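Long-range contacts in diacylglycerol lipase (Aspergillus oryzae, PDB 5XK2), which probably hydrolyses ester bonds of mono- and diacylglycerols as a class 3 lipase of the alpha/beta-hydrolase superfamily: residues 150-155 / 266-271; 200-205 / 222-227. All blocks are in the same frame, centred on the assembly; numbering follows the deposited sequence.

In the fold
Both contacts reach the central mixed sheet, and their centres lie about 11 Å apart. Contact 1 joins the turn after strand 146-152 to a late loop and holds the probable catalytic serine and histidine. Contact 2 pairs strands 198-203 and 224-227, and both its segments come from the part of the chain between the two segments of contact 1. The two meet directly at Ser267, where OG lies 2.7 Å from Asp205 OD1, a probable hydrogen bond. Ser267 O lies 2.9 Å from His203 ND1, probably bonded as well. The end of segment 200-205 thus borders the histidine loop, and the next residue, Asp206, is the likely triad acid.

Contact 1: 150-155 / 266-271; sequences VGHSLG and HSHVWY
Ser153 OG and His268 NE2 form the shortest polar bond of this contact, at 2.6 Å. Either atom could be the donor. The hydroxyl meets the imidazole at its edge, near the ring plane. Ser153 CB follows closely, 3.1 Å from His268 NE2. The His268 side chain leaves its loop with CG trans to the backbone N (chi1 -171°), which carries NE2 across to the serine. Its other nitrogen, ND1, is hydrogen-bonded to Asp206 OD2. Both ring nitrogens therefore have partners, and the rotation of the ring is fixed.

A second bond runs beside the first. His152 NE2 donates to His268 O over 2.8 Å. The carbonyl oxygen lies in the plane of the His152 ring. NE2 sits nearly in line with the C=O bond, though the N-H...O angle is bent to 150°. His152 ND1 is bonded to Tyr29 OH, so this ring too is held from both nitrogens. His268 is thus gripped at its backbone carbonyl as well as at its side chain.

The rings pack around these bonds. His152 CE1 sits over one face of His268, 4.1 Å above its plane and displaced toward the rim. The two imidazoles are inclined at 34° and do not stack. His152 also turns its edge toward the face of Tyr271 in an offset edge-to-face pair, with centroids 5.7 Å apart. Tyr271 OH reaches Asp206 OD2, the same oxygen that His268 ND1 uses, and may help to position that carboxylate.

Ser153 stands right before helix 154-168, with positive phi in a strained turn. Gly151 and Gly155 flank it in a GxSxG sequence, and their lack of side chains suits the tight bend. These features fit the nucleophile elbow and Ser-His-Asp catalytic triad of an alpha/beta-hydrolase lipase.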
ATOM      1  N   VAL A 150       6.912 -13.887 -17.286  1.00  8.90           N
ATOM      2  CA  VAL A 150       5.900 -12.840 -17.232  1.00  7.97           C
ATOM      3  C   VAL A 150       5.544 -12.506 -15.793  1.00  8.79           C
ATOM      4  O   VAL A 150       5.589 -13.360 -14.903  1.00  9.78           O
ATOM      5  CB  VAL A 150       4.630 -13.283 -18.020  1.00  9.40           C
ATOM      6  CG1 VAL A 150       4.051 -14.559 -17.448  1.00 13.57           C
ATOM      7  CG2 VAL A 150       3.560 -12.172 -18.076  1.00 10.51           C
ATOM      8  N   GLY A 151       5.213 -11.248 -15.556  1.00  8.40           N
ATOM      9  CA  GLY A 151       4.662 -10.852 -14.278  1.00  7.84           C
ATOM     10  C   GLY A 151       4.057  -9.460 -14.375  1.00  7.95           C
ATOM     11  O   GLY A 151       4.260  -8.756 -15.374  1.00  8.07           O
ATOM     12  N   HIS A 152       3.331  -9.069 -13.327  1.00  7.28           N
ATOM     13  CA  HIS A 152       2.794  -7.720 -13.200  1.00  7.64           C
ATOM     14  C   HIS A 152       3.294  -7.136 -11.881  1.00  7.94           C
ATOM     15  O   HIS A 152       3.496  -7.892 -10.919  1.00 10.48           O
ATOM     16  CB  HIS A 152       1.243  -7.752 -13.262  1.00  7.01           C
ATOM     17  CG  HIS A 152       0.586  -6.468 -12.854  1.00  7.17           C
ATOM     18  ND1 HIS A 152       0.007  -6.291 -11.615  1.00  9.94           N
ATOM     19  CD2 HIS A 152       0.437  -5.289 -13.510  1.00  9.57           C
ATOM     20  CE1 HIS A 152      -0.471  -5.061 -11.527  1.00  9.30           C
ATOM     21  NE2 HIS A 152      -0.212  -4.429 -12.657  1.00  9.17           N
ATOM     22  N   SER A 153       3.483  -5.814 -11.830  1.00  7.79           N
ATOM     23  CA  SER A 153       3.836  -5.135 -10.581  1.00  9.05           C
ATOM     24  C   SER A 153       5.173  -5.678 -10.056  1.00 10.67           C
ATOM     25  O   SER A 153       6.119  -5.869 -10.825  1.00  8.73           O
ATOM     26  CB  SER A 153       2.700  -5.317  -9.545  1.00 12.09           C
ATOM     27  OG  SER A 153       2.907  -4.555  -8.362  1.00 10.93           O
ATOM     28  N   LEU A 154       5.263  -5.954  -8.756  1.00  9.32           N
ATOM     29  CA  LEU A 154       6.541  -6.444  -8.218  1.00  9.01           C
ATOM     30  C   LEU A 154       6.911  -7.795  -8.846  1.00  9.50           C
ATOM     31  O   LEU A 154       8.087  -8.104  -9.009  1.00 11.02           O
ATOM     32  CB  LEU A 154       6.476  -6.557  -6.686  1.00 10.11           C
ATOM     33  CG  LEU A 154       6.783  -5.263  -5.913  1.00 18.16           C
ATOM     34  CD1 LEU A 154       5.944  -4.087  -6.356  1.00 20.67           C
ATOM     35  CD2 LEU A 154       6.644  -5.491  -4.398  1.00 14.35           C
ATOM     36  N   GLY A 155       5.908  -8.594  -9.202  1.00  9.05           N
ATOM     37  CA  GLY A 155       6.155  -9.827  -9.935  1.00  9.18           C
ATOM     38  C   GLY A 155       6.845  -9.596 -11.271  1.00 10.46           C
ATOM     39  O   GLY A 155       7.624 -10.433 -11.710  1.00  9.31           O
ATOM     40  N   HIS A 266      -4.180   4.024  -9.011  1.00 11.27           N
ATOM     41  CA  HIS A 266      -5.193   3.416  -9.876  1.00 11.51           C
ATOM     42  C   HIS A 266      -4.583   2.973 -11.216  1.00 13.07           C
ATOM     43  O   HIS A 266      -4.962   1.943 -11.762  1.00 11.17           O
ATOM     44  CB  HIS A 266      -6.347   4.398 -10.118  1.00 10.94           C
ATOM     45  CG  HIS A 266      -5.949   5.616 -10.891  1.00 11.72           C
ATOM     46  ND1 HIS A 266      -6.108   5.716 -12.258  1.00 13.24           N
ATOM     47  CD2 HIS A 266      -5.348   6.767 -10.497  1.00 13.99           C
ATOM     48  CE1 HIS A 266      -5.650   6.890 -12.669  1.00 14.31           C
ATOM     49  NE2 HIS A 266      -5.186   7.546 -11.621  1.00 16.17           N
ATOM     50  N   SER A 267      -3.619   3.743 -11.717  1.00  8.96           N
ATOM     51  CA  SER A 267      -2.990   3.443 -13.013  1.00  9.39           C
ATOM     52  C   SER A 267      -2.236   2.118 -12.982  1.00  9.77           C
ATOM     53  O   SER A 267      -2.058   1.466 -14.006  1.00  9.27           O
ATOM     54  CB  SER A 267      -2.032   4.565 -13.419  1.00  9.92           C
ATOM     55  OG  SER A 267      -2.783   5.759 -13.657  1.00 12.10           O
ATOM     56  N   HIS A 268      -1.800   1.718 -11.790  1.00  8.03           N
ATOM     57  CA  HIS A 268      -0.977   0.516 -11.648  1.00  9.04           C
ATOM     58  C   HIS A 268      -1.734  -0.769 -11.936  1.00  9.83           C
ATOM     59  O   HIS A 268      -1.112  -1.770 -12.300  1.00 11.34           O
ATOM     60  CB  HIS A 268      -0.395   0.435 -10.216  1.00  8.51           C
ATOM     61  CG  HIS A 268       0.621  -0.650 -10.028  1.00  9.65           C
ATOM     62  ND1 HIS A 268       1.786  -0.719 -10.766  1.00  9.62           N
ATOM     63  CD2 HIS A 268       0.680  -1.670  -9.136  1.00 11.14           C
ATOM     64  CE1 HIS A 268       2.504  -1.753 -10.352  1.00 10.07           C
ATOM     65  NE2 HIS A 268       1.856  -2.344  -9.362  1.00 10.33           N
ATOM     66  N   VAL A 269      -3.051  -0.778 -11.716  1.00  9.20           N
ATOM     67  CA  VAL A 269      -3.771  -2.038 -11.800  1.00  9.98           C
ATOM     68  C   VAL A 269      -4.446  -2.256 -13.142  1.00 11.23           C
ATOM     69  O   VAL A 269      -5.002  -3.329 -13.360  1.00 13.66           O
ATOM     70  CB  VAL A 269      -4.806  -2.173 -10.656  1.00 13.20           C
ATOM     71  CG1 VAL A 269      -4.113  -1.923  -9.325  1.00 16.82           C
ATOM     72  CG2 VAL A 269      -5.956  -1.186 -10.838  1.00 13.34           C
ATOM     73  N   TRP A 270      -4.363  -1.272 -14.047  1.00 10.18           N
ATOM     74  CA  TRP A 270      -4.992  -1.418 -15.357  1.00 11.46           C
ATOM     75  C   TRP A 270      -3.921  -1.468 -16.445  1.00  9.73           C
ATOM     76  O   TRP A 270      -3.499  -0.427 -16.946  1.00 15.41           O
ATOM     77  CB  TRP A 270      -5.949  -0.231 -15.615  1.00 13.18           C
ATOM     78  CG  TRP A 270      -7.084  -0.178 -14.640  1.00 10.69           C
ATOM     79  CD1 TRP A 270      -7.180   0.608 -13.531  1.00 14.26           C
ATOM     80  CD2 TRP A 270      -8.287  -0.974 -14.675  1.00 12.88           C
ATOM     81  NE1 TRP A 270      -8.372   0.352 -12.867  1.00 14.93           N
ATOM     82  CE2 TRP A 270      -9.057  -0.613 -13.551  1.00 14.63           C
ATOM     83  CE3 TRP A 270      -8.766  -1.961 -15.537  1.00 16.51           C
ATOM     84  CZ2 TRP A 270     -10.297  -1.207 -13.273  1.00 20.36           C
ATOM     85  CZ3 TRP A 270     -10.016  -2.538 -15.261  1.00 14.04           C
ATOM     86  CH2 TRP A 270     -10.753  -2.157 -14.141  1.00 16.87           C
ATOM     87  N   TYR A 271      -3.540  -2.687 -16.834  1.00  8.96           N
ATOM     88  CA  TYR A 271      -2.590  -2.903 -17.926  1.00  8.64           C
ATOM     89  C   TYR A 271      -3.298  -3.845 -18.873  1.00  9.07           C
ATOM     90  O   TYR A 271      -3.212  -5.059 -18.745  1.00 10.63           O
ATOM     91  CB  TYR A 271      -1.276  -3.501 -17.370  1.00  9.78           C
ATOM     92  CG  TYR A 271      -0.337  -2.449 -16.832  1.00 10.26           C
ATOM     93  CD1 TYR A 271      -0.605  -1.781 -15.629  1.00  8.49           C
ATOM     94  CD2 TYR A 271       0.800  -2.092 -17.542  1.00  8.42           C
ATOM     95  CE1 TYR A 271       0.260  -0.782 -15.150  1.00  7.85           C
ATOM     96  CE2 TYR A 271       1.674  -1.107 -17.068  1.00  7.98           C
ATOM     97  CZ  TYR A 271       1.391  -0.452 -15.884  1.00  6.46           C
ATOM     98  OH  TYR A 271       2.256   0.521 -15.438  1.00  8.01           O
TER

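Contact 2: 200-205 / 222-227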
ATOM      1  N   ARG A 200       8.515  -4.434 -21.690  1.00  7.89           N
ATOM      2  CA  ARG A 200       8.259  -3.816 -20.399  1.00  7.86           C
ATOM      3  C   ARG A 200       7.232  -2.713 -20.585  1.00  8.81           C
ATOM      4  O   ARG A 200       7.391  -1.850 -21.462  1.00  9.43           O
ATOM      5  CB  ARG A 200       9.549  -3.247 -19.783  1.00  8.70           C
ATOM      6  CG  ARG A 200       9.275  -2.508 -18.445  1.00  8.46           C
ATOM      7  CD  ARG A 200      10.558  -1.954 -17.834  1.00  8.26           C
ATOM      8  NE  ARG A 200      11.162  -0.880 -18.641  1.00  8.67           N
ATOM      9  CZ  ARG A 200      10.758   0.393 -18.654  1.00  8.89           C
ATOM     10  NH1 ARG A 200       9.728   0.785 -17.898  1.00  9.25           N
ATOM     11  NH2 ARG A 200      11.410   1.289 -19.410  1.00  8.74           N
ATOM     12  N   PHE A 201       6.179  -2.751 -19.773  1.00  7.54           N
ATOM     13  CA  PHE A 201       5.059  -1.817 -19.919  1.00  6.64           C
ATOM     14  C   PHE A 201       4.934  -0.847 -18.775  1.00  9.20           C
ATOM     15  O   PHE A 201       5.216  -1.171 -17.626  1.00  9.01           O
ATOM     16  CB  PHE A 201       3.744  -2.596 -20.047  1.00  8.39           C
ATOM     17  CG  PHE A 201       3.713  -3.490 -21.246  1.00  9.81           C
ATOM     18  CD1 PHE A 201       4.257  -4.758 -21.180  1.00  8.39           C
ATOM     19  CD2 PHE A 201       3.162  -3.054 -22.436  1.00  9.58           C
ATOM     20  CE1 PHE A 201       4.241  -5.603 -22.290  1.00 10.03           C
ATOM     21  CE2 PHE A 201       3.156  -3.870 -23.554  1.00 10.47           C
ATOM     22  CZ  PHE A 201       3.703  -5.153 -23.481  1.00  9.51           C
ATOM     23  N   THR A 202       4.473   0.355 -19.105  1.00  7.46           N
ATOM     24  CA  THR A 202       4.045   1.328 -18.110  1.00  7.01           C
ATOM     25  C   THR A 202       2.680   1.864 -18.505  1.00  8.80           C
ATOM     26  O   THR A 202       2.255   1.738 -19.660  1.00  9.78           O
ATOM     27  CB  THR A 202       4.984   2.518 -18.027  1.00  8.78           C
ATOM     28  OG1 THR A 202       5.004   3.154 -19.318  1.00  9.15           O
ATOM     29  CG2 THR A 202       6.416   2.079 -17.625  1.00  8.42           C
ATOM     30  N   HIS A 203       1.986   2.462 -17.552  1.00  8.67           N
ATOM     31  CA  HIS A 203       0.645   2.957 -17.846  1.00  8.48           C
ATOM     32  C   HIS A 203       0.462   4.326 -17.248  1.00  9.54           C
ATOM     33  O   HIS A 203       0.438   4.455 -16.022  1.00  8.19           O
ATOM     34  CB  HIS A 203      -0.407   1.994 -17.287  1.00  7.77           C
ATOM     35  CG  HIS A 203      -1.818   2.431 -17.560  1.00  8.81           C
ATOM     36  ND1 HIS A 203      -2.807   2.384 -16.603  1.00 11.53           N
ATOM     37  CD2 HIS A 203      -2.394   2.944 -18.677  1.00 11.58           C
ATOM     38  CE1 HIS A 203      -3.943   2.826 -17.121  1.00 11.52           C
ATOM     39  NE2 HIS A 203      -3.722   3.176 -18.374  1.00 11.95           N
ATOM     40  N   ASN A 204       0.307   5.332 -18.111  1.00  8.08           N
ATOM     41  CA  ASN A 204       0.089   6.709 -17.655  1.00  7.67           C
ATOM     42  C   ASN A 204       1.041   7.070 -16.516  1.00  9.10           C
ATOM     43  O   ASN A 204       2.264   6.913 -16.657  1.00 10.90           O
ATOM     44  CB  ASN A 204      -1.387   6.910 -17.266  1.00  9.81           C
ATOM     45  CG  ASN A 204      -2.294   6.907 -18.490  1.00 16.43           C
ATOM     46  OD1 ASN A 204      -1.880   7.345 -19.564  1.00 15.40           O
ATOM     47  ND2 ASN A 204      -3.524   6.419 -18.329  1.00 18.19           N
ATOM     48  N   ASP A 205       0.484   7.553 -15.408  1.00  9.50           N
ATOM     49  CA  ASP A 205       1.252   8.063 -14.267  1.00 10.63           C
ATOM     50  C   ASP A 205       1.471   7.019 -13.169  1.00 11.71           C
ATOM     51  O   ASP A 205       1.637   7.367 -12.001  1.00 10.96           O
ATOM     52  CB  ASP A 205       0.624   9.346 -13.693  1.00 11.69           C
ATOM     53  CG  ASP A 205      -0.823   9.186 -13.285  1.00 15.85           C
ATOM     54  OD1 ASP A 205      -1.432   8.128 -13.544  1.00 13.68           O
ATOM     55  OD2 ASP A 205      -1.361  10.166 -12.709  1.00 14.85           O
ATOM     56  N   SER A 222      15.228  -1.144 -21.547  1.00  9.26           N
ATOM     57  CA  SER A 222      14.633  -0.473 -22.691  1.00  8.19           C
ATOM     58  C   SER A 222      14.210  -1.520 -23.737  1.00  8.89           C
ATOM     59  O   SER A 222      14.813  -2.587 -23.825  1.00  9.94           O
ATOM     60  CB  SER A 222      15.660   0.524 -23.267  1.00  9.97           C
ATOM     61  OG  SER A 222      15.264   0.997 -24.540  1.00 11.47           O
ATOM     62  N   PRO A 223      13.163  -1.238 -24.530  1.00  7.88           N
ATOM     63  CA  PRO A 223      12.362  -0.005 -24.506  1.00  9.63           C
ATOM     64  C   PRO A 223      11.222  -0.034 -23.501  1.00 11.63           C
ATOM     65  O   PRO A 223      10.943  -1.052 -22.870  1.00 13.50           O
ATOM     66  CB  PRO A 223      11.787   0.058 -25.931  1.00 12.25           C
ATOM     67  CG  PRO A 223      11.608  -1.397 -26.296  1.00  9.70           C
ATOM     68  CD  PRO A 223      12.789  -2.114 -25.653  1.00  9.17           C
ATOM     69  N   GLU A 224      10.537   1.094 -23.408  1.00  8.43           N
ATOM     70  CA  GLU A 224       9.325   1.229 -22.604  1.00  8.21           C
ATOM     71  C   GLU A 224       8.127   1.173 -23.532  1.00  9.67           C
ATOM     72  O   GLU A 224       8.078   1.922 -24.514  1.00 10.08           O
ATOM     73  CB  GLU A 224       9.342   2.557 -21.837  1.00  9.93           C
ATOM     74  CG  GLU A 224       8.015   2.906 -21.104  1.00 11.23           C
ATOM     75  CD  GLU A 224       8.044   4.310 -20.476  1.00 12.19           C
ATOM     76  OE1 GLU A 224       9.099   4.978 -20.495  1.00 14.45           O
ATOM     77  OE2 GLU A 224       7.002   4.759 -19.970  1.00 11.45           O
ATOM     78  N   TYR A 225       7.155   0.319 -23.221  1.00  8.38           N
ATOM     79  CA  TYR A 225       5.887   0.354 -23.945  1.00  8.47           C
ATOM     80  C   TYR A 225       4.942   1.121 -23.066  1.00  7.93           C
ATOM     81  O   TYR A 225       4.394   0.590 -22.100  1.00  8.90           O
ATOM     82  CB  TYR A 225       5.376  -1.077 -24.236  1.00  9.83           C
ATOM     83  CG  TYR A 225       6.223  -1.780 -25.273  1.00  9.23           C
ATOM     84  CD1 TYR A 225       7.431  -2.394 -24.929  1.00 10.24           C
ATOM     85  CD2 TYR A 225       5.837  -1.787 -26.607  1.00 11.64           C
ATOM     86  CE1 TYR A 225       8.212  -3.007 -25.886  1.00 11.17           C
ATOM     87  CE2 TYR A 225       6.626  -2.395 -27.574  1.00 14.17           C
ATOM     88  CZ  TYR A 225       7.810  -3.008 -27.198  1.00 15.73           C
ATOM     89  OH  TYR A 225       8.612  -3.626 -28.162  1.00 13.78           O
ATOM     90  N   TYR A 226       4.722   2.382 -23.444  1.00  8.13           N
ATOM     91  CA  TYR A 226       4.004   3.342 -22.610  1.00  9.39           C
ATOM     92  C   TYR A 226       2.553   3.377 -23.042  1.00 11.53           C
ATOM     93  O   TYR A 226       2.235   3.809 -24.157  1.00 10.08           O
ATOM     94  CB  TYR A 226       4.670   4.713 -22.759  1.00 10.07           C
ATOM     95  CG  TYR A 226       4.034   5.878 -22.044  1.00  8.37           C
ATOM     96  CD1 TYR A 226       3.606   5.781 -20.712  1.00  9.09           C
ATOM     97  CD2 TYR A 226       3.914   7.102 -22.695  1.00 12.49           C
ATOM     98  CE1 TYR A 226       3.057   6.888 -20.063  1.00 11.43           C
ATOM     99  CE2 TYR A 226       3.383   8.198 -22.057  1.00 12.71           C
ATOM    100  CZ  TYR A 226       2.954   8.089 -20.750  1.00 15.30           C
ATOM    101  OH  TYR A 226       2.430   9.215 -20.149  1.00 15.11           O
ATOM    102  N   ILE A 227       1.677   2.891 -22.168  1.00  8.54           N
ATOM    103  CA  ILE A 227       0.247   2.807 -22.462  1.00  8.25           C
ATOM    104  C   ILE A 227      -0.441   4.059 -21.955  1.00 10.02           C
ATOM    105  O   ILE A 227      -0.314   4.401 -20.783  1.00  9.44           O
ATOM    106  CB  ILE A 227      -0.415   1.592 -21.787  1.00  8.10           C
ATOM    107  CG1 ILE A 227       0.313   0.295 -22.136  1.00  8.71           C
ATOM    108  CG2 ILE A 227      -1.913   1.527 -22.151  1.00 10.58           C
ATOM    109  CD1 ILE A 227      -0.022  -0.819 -21.140  1.00 10.70           C
TER
HETATM  110  O   HOH W   1      11.712   4.257 -19.987  1.00 12.10           O
HETATM  111  O   HOH W   2      10.971  -3.705 -22.957  1.00 13.03           O
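Strands 200-203 and 224-227 run parallel, their short axes at 28°, and backbone bonds join them. Tyr225 N donates to Arg200 O (2.8 Å), Thr202 N to Tyr225 O (3.0 Å), and Ile227 N to Thr202 O (2.8 Å). Asn204 N extends the ladder beyond the strand end, to Ile227 O.

Polar side chains meet on the face of Arg200, Thr202, Glu224 and Tyr226. Thr202 OG1 donates over 2.6 Å to Glu224 OE2, which accepts on its anti lone pair, turned away from the other carboxylate oxygen. Asn252 N is a second donor to OE2. Arg200 bends at chi3 (66°) and lays one guanidinium face over Glu224 CA. Its NE bonds to Ile221 O. Arg200 NH2 and Glu224 OE1 are too far apart for a salt bridge, but a water in the guanidinium plane links them.

Phe201, His203, Tyr225 and Ile227 fill the other face. Phe201 CD2 touches Tyr225 CB at 3.5 Å and lies 4.1 Å from Ile227 CD1. The Phe201 and Tyr225 rings meet obliquely, and Phe18 packs edge-to-face with both. The His203 ring has Ile227 O at its edge, 3.3 Å from CD2, with Ile227 CG2 beside it. His203 NE2 bonds to Ala229 O.

These strands are neighbours in the central sheet of the alpha/beta-hydrolase fold, where strand 198-203 leads toward the probable triad acid, Asp206.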